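Local structure of putative aminooxidase (Propionibacterium acnes, 2BA9) at residues A[155-158]-A[159-163]. The protein isomerises polyunsaturated fatty acids, producing conjugated linoleic acid, and carries a flavin-adenine dinucleotide cofactor in a fold related to flavin-containing amine oxidoreductases. Sequence-based numbering, arbitrary orientation.
Sequences EAAR and DLWIN
Ala157 O accepts from both Trp161 N (3.2 Å) and, more weakly, Leu160 N, so the backbone passes from a turn spaced by three residues into an alpha-helical turn. The short helix 158-161 of this amine-oxidoreductase-family fold is built on that bond and its successor, Ile162 N to Arg158 O at 2.9 Å; the bond from Trp161 N is nearly straight (169°) and lies in the carbonyl plane, whereas Ile162 N is tilted from its acceptor's plane. A weak bond from Asp159 N to Ala156 O belongs to the preceding turn. On the inner side, Trp161 brings the CE3 corner of its indole to 4.2 Å from Ala157 CB, one turn back, while Ala157 O sits near the ring plane at its edge. The indole NE1 donates to Leu185 O, and the ring reaches Phe145 and residues of helices 106-122, 178-184 and 187-195, so this face of the helix is buried among its neighbours. Leu160 continues the same apolar face onto Met190 and Met191. One residue further on in each turn, Arg158 and Ile162 run side by side and point the same way; with CG1 anti to the backbone N (chi1 -162°), the extended isoleucine brings CD1 to 3.9 Å from Arg158 NH1, and Phe173 touches both side chains. Arg158 and Asp159 form no direct ion pair, NH1 and OD1 being 5.0 Å apart; the guanidinium and carboxylate planes stand 85° to each other, and each has its salt bridge with another partner, Arg158 NE with Asp146 and Asp159 OD2 with Arg106. A water joins them instead, lying in the guanidinium plane, accepting from Arg158 NH1 at 2.9 Å and donating to Asp159 OD1 at 2.7 Å.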
# COMPACT_ATOMS: atom_id res chain seq x y z
N GLU A 155 -8.74 -23.15 -4.54
CA GLU A 155 -7.29 -22.95 -4.63
C GLU A 155 -6.82 -22.32 -5.95
O GLU A 155 -5.95 -21.45 -5.95
CB GLU A 155 -6.55 -24.29 -4.44
CG GLU A 155 -6.59 -24.84 -3.02
CD GLU A 155 -7.73 -25.84 -2.77
OE1 GLU A 155 -8.82 -25.69 -3.39
OE2 GLU A 155 -7.51 -26.76 -1.96
N ALA A 156 -7.39 -22.76 -7.07
CA ALA A 156 -7.04 -22.25 -8.41
C ALA A 156 -7.30 -20.74 -8.58
O ALA A 156 -6.72 -20.11 -9.47
CB ALA A 156 -7.79 -23.05 -9.48
N ALA A 157 -8.14 -20.16 -7.74
CA ALA A 157 -8.37 -18.71 -7.79
C ALA A 157 -7.09 -17.86 -7.62
O ALA A 157 -7.01 -16.73 -8.13
CB ALA A 157 -9.42 -18.30 -6.75
N ARG A 158 -6.11 -18.43 -6.91
CA ARG A 158 -4.85 -17.75 -6.60
C ARG A 158 -4.06 -17.33 -7.83
O ARG A 158 -3.33 -16.35 -7.77
CB ARG A 158 -3.96 -18.64 -5.72
CG ARG A 158 -3.22 -19.72 -6.51
CD ARG A 158 -2.61 -20.81 -5.61
NE ARG A 158 -1.83 -20.33 -4.46
CZ ARG A 158 -0.61 -19.79 -4.53
NH1 ARG A 158 -0.01 -19.60 -5.70
NH2 ARG A 158 0.03 -19.41 -3.42
N ASP A 159 -4.16 -18.08 -8.92
CA ASP A 159 -3.48 -17.73 -10.16
C ASP A 159 -3.89 -16.36 -10.69
O ASP A 159 -3.08 -15.64 -11.26
CB ASP A 159 -3.76 -18.78 -11.25
CG ASP A 159 -3.01 -20.08 -11.02
OD1 ASP A 159 -2.66 -20.42 -9.86
OD2 ASP A 159 -2.76 -20.77 -12.02
N LEU A 160 -5.16 -16.00 -10.50
CA LEU A 160 -5.65 -14.67 -10.89
C LEU A 160 -5.27 -13.61 -9.85
O LEU A 160 -4.73 -12.58 -10.18
CB LEU A 160 -7.18 -14.68 -11.07
CG LEU A 160 -7.78 -13.39 -11.65
CD1 LEU A 160 -7.49 -13.28 -13.13
CD2 LEU A 160 -9.26 -13.30 -11.42
N TRP A 161 -5.55 -13.91 -8.58
CA TRP A 161 -5.36 -12.95 -7.48
C TRP A 161 -3.90 -12.59 -7.19
O TRP A 161 -3.61 -11.51 -6.68
CB TRP A 161 -6.01 -13.50 -6.20
CG TRP A 161 -7.29 -12.82 -5.83
CD1 TRP A 161 -7.44 -11.79 -4.96
CD2 TRP A 161 -8.60 -13.15 -6.31
NE1 TRP A 161 -8.75 -11.44 -4.87
CE2 TRP A 161 -9.49 -12.26 -5.69
CE3 TRP A 161 -9.10 -14.09 -7.21
CZ2 TRP A 161 -10.87 -12.29 -5.92
CZ3 TRP A 161 -10.46 -14.13 -7.45
CH2 TRP A 161 -11.33 -13.22 -6.81
N ILE A 162 -2.99 -13.49 -7.53
CA ILE A 162 -1.61 -13.36 -7.11
C ILE A 162 -0.85 -12.24 -7.84
O ILE A 162 -0.00 -11.60 -7.24
CB ILE A 162 -0.85 -14.69 -7.25
CG1 ILE A 162 0.45 -14.65 -6.42
CG2 ILE A 162 -0.58 -15.02 -8.72
CD1 ILE A 162 1.16 -15.98 -6.37
N ASN A 163 -1.17 -12.02 -9.10
CA ASN A 163 -0.39 -11.10 -9.93
C ASN A 163 -0.47 -9.63 -9.48
O ASN A 163 0.56 -8.96 -9.39
CB ASN A 163 -0.79 -11.28 -11.40
CG ASN A 163 -0.60 -12.70 -11.89
OD1 ASN A 163 0.48 -13.28 -11.71
ND2 ASN A 163 -1.63 -13.28 -12.50
O HOH W 1 -0.34 -19.87 -8.59